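Local coordinates for protein telomere length regulator taz1 (Schizosaccharomyces pombe, PDB 4ZMI) that binds double-stranded telomeric DNA and regulates telomere length and function, here represented by its helical TRF-family domain, at residues Q24-M27 with M28-I32; I40-P43 with E44-S47; K197-I200 with G201-N205. All blocks are in the same frame, centred on the assembly; numbering follows the deposited sequence.

All three contacts are local ones within the all-helical TRF-family domain of Taz1. Contact 1 is two turns of helix 5-35, contact 2 joins the loop before helix 43-50 to its first turn, and contact 3 is the C-terminal part of helix 192-203. Contacts 1 and 2 have centres 15 Å apart and touch where Val29 CG1 packs on Phe46 CZ at 3.7 Å. Contact 3 stands apart. Its nearest atoms are about 26 Å from contact 1 and about 17 Å from contact 2. The side chain of Thr203 lies about 8 Å from a bound cobalt ion, and that of Ile200 about 14 Å from the magnesium ion bound at Leu168, Leu171 and Tyr173.

Contact 1. Residues Q24-M27 with M28-I32; sequences QKVM and MVSAI
Gln24 accepts the first hydrogen bond of this run, from Met28 N to Gln24 O at 3.1 Å. The donor lies in the carbonyl plane. Lys25 makes both a backbone and a side-chain contact. Lys25 O accepts from Val29 N at 2.9 Å, nearly straight at 169°. The end of Met28 folds back against the base of Lys25, with Met28 CE 3.7 Å from Lys25 CA and 3.9 Å from Lys25 CB. Met28 gets there because CG stands anti to its backbone N (chi1 152°) and the chain bends only at its last torsion. The Lys25 chain runs extended from CG, and NZ forms a salt bridge with Asp57 on helix 52-68. These are successive i to i+4 hydrogen bonds of the long alpha-helix 5-35 of the TRF-family domain. Two of its neighbours are helix 52-68 and helix 95-107. Val26 follows, and its O receives Ser30 N at 2.7 Å, with the donor almost in line with the carbonyl bond. The Ser30 hydroxyl is close to the same carbonyl oxygen, with Ser30 OG 3.3 Å from Val26 O. The Val26 side chain packs on Phe103 and Leu107 of helix 95-107. Val29 reaches Leu107 as well, and also Leu58 of helix 52-68. Met27 closes the series on an exposed face. Its O accepts from Ala31 N at 2.9 Å, with the donor above the carbonyl plane, and the methyl of Ala31 sits beside that oxygen, Ala31 CB to Met27 O 3.1 Å.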
# COMPACT_ATOMS: atom_id res chain seq x y z
N GLN A 24 -1.47 17.21 -4.11
CA GLN A 24 -0.50 18.10 -4.71
C GLN A 24 0.73 17.30 -5.09
O GLN A 24 1.14 17.27 -6.24
CB GLN A 24 -0.12 19.22 -3.74
CG GLN A 24 1.11 20.02 -4.14
CD GLN A 24 0.86 21.51 -4.14
OE1 GLN A 24 -0.27 21.95 -4.35
NE2 GLN A 24 1.90 22.29 -3.89
N LYS A 25 1.30 16.61 -4.10
CA LYS A 25 2.56 15.90 -4.30
C LYS A 25 2.42 14.68 -5.20
O LYS A 25 3.39 14.26 -5.83
CB LYS A 25 3.16 15.50 -2.96
CG LYS A 25 3.05 16.61 -1.97
CD LYS A 25 4.05 16.47 -0.86
CE LYS A 25 4.04 17.72 -0.03
NZ LYS A 25 5.12 17.68 0.99
N VAL A 26 1.22 14.11 -5.25
CA VAL A 26 0.98 12.99 -6.14
C VAL A 26 1.09 13.48 -7.58
O VAL A 26 1.85 12.91 -8.37
CB VAL A 26 -0.40 12.33 -5.89
CG1 VAL A 26 -0.69 11.30 -6.96
CG2 VAL A 26 -0.40 11.66 -4.55
N MET A 27 0.37 14.55 -7.91
CA MET A 27 0.38 15.12 -9.26
C MET A 27 1.78 15.54 -9.69
O MET A 27 2.15 15.37 -10.86
CB MET A 27 -0.58 16.31 -9.37
CG MET A 27 -2.05 15.95 -9.19
SD MET A 27 -2.61 14.69 -10.36
CE MET A 27 -3.42 13.52 -9.26
N MET A 28 2.55 16.08 -8.75
CA MET A 28 3.95 16.40 -9.01
C MET A 28 4.73 15.15 -9.36
O MET A 28 5.28 15.04 -10.45
CB MET A 28 4.59 17.07 -7.80
CG MET A 28 6.09 16.82 -7.71
SD MET A 28 6.88 17.80 -6.43
CE MET A 28 5.95 17.31 -4.98
N VAL A 29 4.77 14.20 -8.42
CA VAL A 29 5.54 12.98 -8.61
C VAL A 29 5.11 12.26 -9.87
O VAL A 29 5.94 11.73 -10.60
CB VAL A 29 5.42 12.04 -7.38
CG1 VAL A 29 6.02 10.67 -7.67
CG2 VAL A 29 6.11 12.65 -6.19
N SER A 30 3.80 12.25 -10.14
CA SER A 30 3.28 11.56 -11.33
C SER A 30 3.62 12.29 -12.62
O SER A 30 3.85 11.66 -13.65
CB SER A 30 1.76 11.40 -11.25
OG SER A 30 1.40 10.32 -10.41
N ALA A 31 3.64 13.62 -12.56
CA ALA A 31 3.99 14.41 -13.74
C ALA A 31 5.46 14.19 -14.04
O ALA A 31 5.83 13.95 -15.18
CB ALA A 31 3.72 15.88 -13.50
N ILE A 32 6.30 14.28 -13.01
CA ILE A 32 7.73 14.05 -13.16
C ILE A 32 8.01 12.63 -13.67
O ILE A 32 8.93 12.43 -14.47
CB ILE A 32 8.51 14.38 -11.86
CG1 ILE A 32 8.41 15.88 -11.54
CG2 ILE A 32 9.97 13.97 -11.98
CD1 ILE A 32 9.37 16.35 -10.46

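Contact 2. Residues I40-P43 with E44-S47; sequences IVNP and ESFS
Asn42 and Ser45 face each other across the first turn of helix 43-50, with Asn42 as the N-cap. The Asn42 carboxamide turns its oxygen toward the turn, and Asn42 OD1 accepts from Ser45 N at 2.7 Å. This N-H arrives nearly end-on to the side-chain C=O, with a C=O...N angle of 169°. The Ser45 hydroxyl donates to the same oxygen, Ser45 OG to Asn42 OD1 2.7 Å, but from above the amide plane. Two donors from one residue thus grip a single acceptor, which probably holds the amide in this rotation. Asn42 reaches this position because CG sits between its backbone N and carbonyl carbon (chi1 51°), which curls the side chain back over the helix start. With an alanine in place of Asn42, the N-H and hydroxyl of Ser45 would probably lose their shared acceptor, and the helix start its side-chain cap. The backbone of Asn42 also takes part, since its O receives Phe46 N at 3.0 Å in the carbonyl plane.

On another side of the turn, Ile40 and Phe46 meet through apolar groups. The CG2 branch of Ile40 lies against the base of the phenylalanine, 3.7 Å from Phe46 CB, and approaches the ring obliquely. The ring itself leads away from the loop and packs on Phe214 of helix 214-229 and on Leu111. Ile40 and Pro43 also touch Phe214, so the start of the helix is covered there. Pro43 has no N-H to offer, which suits the first turn of a helix. Its carbonyl accepts from Ser47 N at 2.8 Å, and a weak second bond runs from Ser47 OG to Pro43 O at 3.3 Å.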
# COMPACT_ATOMS: atom_id res chain seq x y z
N ILE A 40 14.10 6.38 -15.64
CA ILE A 40 13.89 6.00 -14.25
C ILE A 40 13.99 4.48 -14.11
O ILE A 40 12.99 3.76 -14.22
CB ILE A 40 12.54 6.53 -13.75
CG1 ILE A 40 12.43 8.02 -14.07
CG2 ILE A 40 12.37 6.28 -12.25
CD1 ILE A 40 11.18 8.68 -13.53
N VAL A 41 15.20 4.00 -13.89
CA VAL A 41 15.53 2.58 -13.97
C VAL A 41 15.30 1.85 -12.64
O VAL A 41 15.08 0.64 -12.62
CB VAL A 41 16.98 2.39 -14.45
CG1 VAL A 41 17.32 0.92 -14.65
CG2 VAL A 41 17.21 3.14 -15.76
N ASN A 42 15.34 2.59 -11.54
CA ASN A 42 15.11 1.99 -10.23
C ASN A 42 14.63 3.07 -9.26
O ASN A 42 14.61 4.25 -9.64
CB ASN A 42 16.39 1.30 -9.72
CG ASN A 42 17.60 2.20 -9.79
OD1 ASN A 42 17.51 3.42 -9.62
ND2 ASN A 42 18.76 1.60 -10.04
N PRO A 43 14.23 2.68 -8.04
CA PRO A 43 13.81 3.72 -7.09
C PRO A 43 14.87 4.81 -6.90
O PRO A 43 14.51 5.98 -6.89
CB PRO A 43 13.57 2.94 -5.79
CG PRO A 43 13.93 1.49 -6.08
CD PRO A 43 13.88 1.33 -7.55
N GLU A 44 16.14 4.43 -6.78
CA GLU A 44 17.19 5.43 -6.59
C GLU A 44 17.20 6.46 -7.71
O GLU A 44 17.44 7.65 -7.48
CB GLU A 44 18.56 4.78 -6.46
CG GLU A 44 19.70 5.78 -6.38
CD GLU A 44 19.62 6.67 -5.15
OE1 GLU A 44 19.25 6.15 -4.07
OE2 GLU A 44 19.92 7.88 -5.27
N SER A 45 16.92 6.00 -8.93
CA SER A 45 16.85 6.91 -10.07
C SER A 45 15.63 7.82 -9.96
O SER A 45 15.69 9.00 -10.32
CB SER A 45 16.79 6.13 -11.38
OG SER A 45 17.91 5.28 -11.49
N PHE A 46 14.54 7.24 -9.47
CA PHE A 46 13.32 7.99 -9.23
C PHE A 46 13.67 9.11 -8.25
O PHE A 46 13.19 10.24 -8.39
CB PHE A 46 12.24 7.07 -8.65
CG PHE A 46 10.84 7.51 -8.94
CD1 PHE A 46 10.58 8.82 -9.32
CD2 PHE A 46 9.78 6.62 -8.81
CE1 PHE A 46 9.28 9.23 -9.58
CE2 PHE A 46 8.49 7.03 -9.06
CZ PHE A 46 8.24 8.34 -9.44
N SER A 47 14.55 8.79 -7.31
CA SER A 47 14.92 9.75 -6.26
C SER A 47 15.73 10.91 -6.83
O SER A 47 15.42 12.08 -6.59
CB SER A 47 15.73 9.06 -5.16
OG SER A 47 14.94 8.13 -4.46

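Contact 3. Residues K197-I200 with G201-N205; sequences KSTI and GNTSN
The backbone of residues 197-203 is regular alpha-helix, with i to i+4 bonds from Gly201 N to Lys197 O, from Asn202 N to Ser198 O at 2.9 Å and from Thr203 N to Thr199 O at 2.9 Å. The next bond in the series, Ser204 N to Ile200 O, is stretched to 3.4 Å and weak. A side chain takes over at that point. The hydroxyl of Ser204 donates to the same carbonyl, with Ser204 OG 2.8 Å from Ile200 O, the donor lying 16° out of the carbonyl plane. With chi1 at 48°, the Ser204 hydroxyl is tucked in over its own backbone and points to the preceding turn. Of the two bonds to Ile200 O, the one from the Ser204 hydroxyl is the shorter.

Thr199 and Thr203 lie side by side one turn apart, pointing the same way. The methyl of Thr199 approaches the hydroxyl of Thr203, with Thr199 CG2 4.1 Å from Thr203 OG1. That hydroxyl also makes a weak bond to its own helix, from Thr203 OG1 to Thr199 O at 3.2 Å, so Thr199 O takes two donors from one residue. The Thr199 hydroxyl is bonded one turn back, to Phe195 O. On the exposed side, the Asn202 side chain folds back beside the carbonyl of Ser198, with Asn202 CG 3.3 Å from Ser198 O. Asn202 ND2 is not angled to hydrogen-bond to it.

This is the C-terminal part of helix 192-203 in the TRF-family domain. Its two threonines pack on Glu146 of helix 137-154, where Thr203 also meets Val149 and Ile150, while Ile200 packs on Ala163 and Phe166 of helix 163-168.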
# COMPACT_ATOMS: atom_id res chain seq x y z
N LYS A 197 0.51 -17.64 0.42
CA LYS A 197 1.57 -18.45 1.02
C LYS A 197 2.25 -19.29 -0.05
O LYS A 197 3.46 -19.51 -0.01
CB LYS A 197 0.99 -19.37 2.10
CG LYS A 197 0.67 -18.68 3.42
CD LYS A 197 0.18 -19.71 4.46
CE LYS A 197 -1.35 -19.77 4.55
NZ LYS A 197 -1.84 -20.94 5.36
N SER A 198 1.45 -19.78 -1.00
CA SER A 198 1.97 -20.51 -2.13
C SER A 198 2.87 -19.64 -2.98
O SER A 198 3.99 -20.02 -3.30
CB SER A 198 0.84 -21.04 -3.01
OG SER A 198 0.36 -22.28 -2.52
N THR A 199 2.36 -18.47 -3.37
CA THR A 199 3.07 -17.60 -4.27
C THR A 199 4.41 -17.29 -3.65
O THR A 199 5.45 -17.34 -4.31
CB THR A 199 2.33 -16.25 -4.45
OG1 THR A 199 1.04 -16.46 -5.04
CG2 THR A 199 3.16 -15.29 -5.30
N ILE A 200 4.38 -17.01 -2.35
CA ILE A 200 5.57 -16.57 -1.63
C ILE A 200 6.57 -17.72 -1.56
O ILE A 200 7.77 -17.52 -1.73
CB ILE A 200 5.23 -16.04 -0.23
CG1 ILE A 200 4.55 -14.66 -0.31
CG2 ILE A 200 6.48 -15.93 0.62
CD1 ILE A 200 3.70 -14.33 0.91
N GLY A 201 6.07 -18.92 -1.32
CA GLY A 201 6.93 -20.09 -1.29
C GLY A 201 7.63 -20.38 -2.60
O GLY A 201 8.82 -20.68 -2.65
N ASN A 202 6.88 -20.28 -3.70
CA ASN A 202 7.42 -20.60 -5.01
C ASN A 202 8.39 -19.54 -5.53
O ASN A 202 9.41 -19.86 -6.13
CB ASN A 202 6.28 -20.84 -6.01
CG ASN A 202 5.38 -21.99 -5.59
OD1 ASN A 202 5.81 -22.91 -4.89
ND2 ASN A 202 4.11 -21.94 -6.01
N THR A 203 8.07 -18.28 -5.28
CA THR A 203 8.91 -17.18 -5.74
C THR A 203 10.31 -17.16 -5.09
O THR A 203 11.30 -16.80 -5.74
CB THR A 203 8.18 -15.83 -5.54
OG1 THR A 203 7.11 -15.73 -6.48
CG2 THR A 203 9.14 -14.66 -5.73
N SER A 204 10.40 -17.57 -3.83
CA SER A 204 11.69 -17.64 -3.14
C SER A 204 12.40 -18.98 -3.38
O SER A 204 13.54 -19.17 -2.95
CB SER A 204 11.51 -17.38 -1.65
OG SER A 204 10.46 -18.16 -1.12
N ASN A 205 11.73 -19.89 -4.06
CA ASN A 205 12.35 -21.14 -4.48
C ASN A 205 12.86 -21.07 -5.91
O ASN A 205 13.73 -21.84 -6.30
CB ASN A 205 11.36 -22.31 -4.35
CG ASN A 205 11.30 -22.87 -2.95
OD1 ASN A 205 12.29 -22.88 -2.23
ND2 ASN A 205 10.12 -23.35 -2.55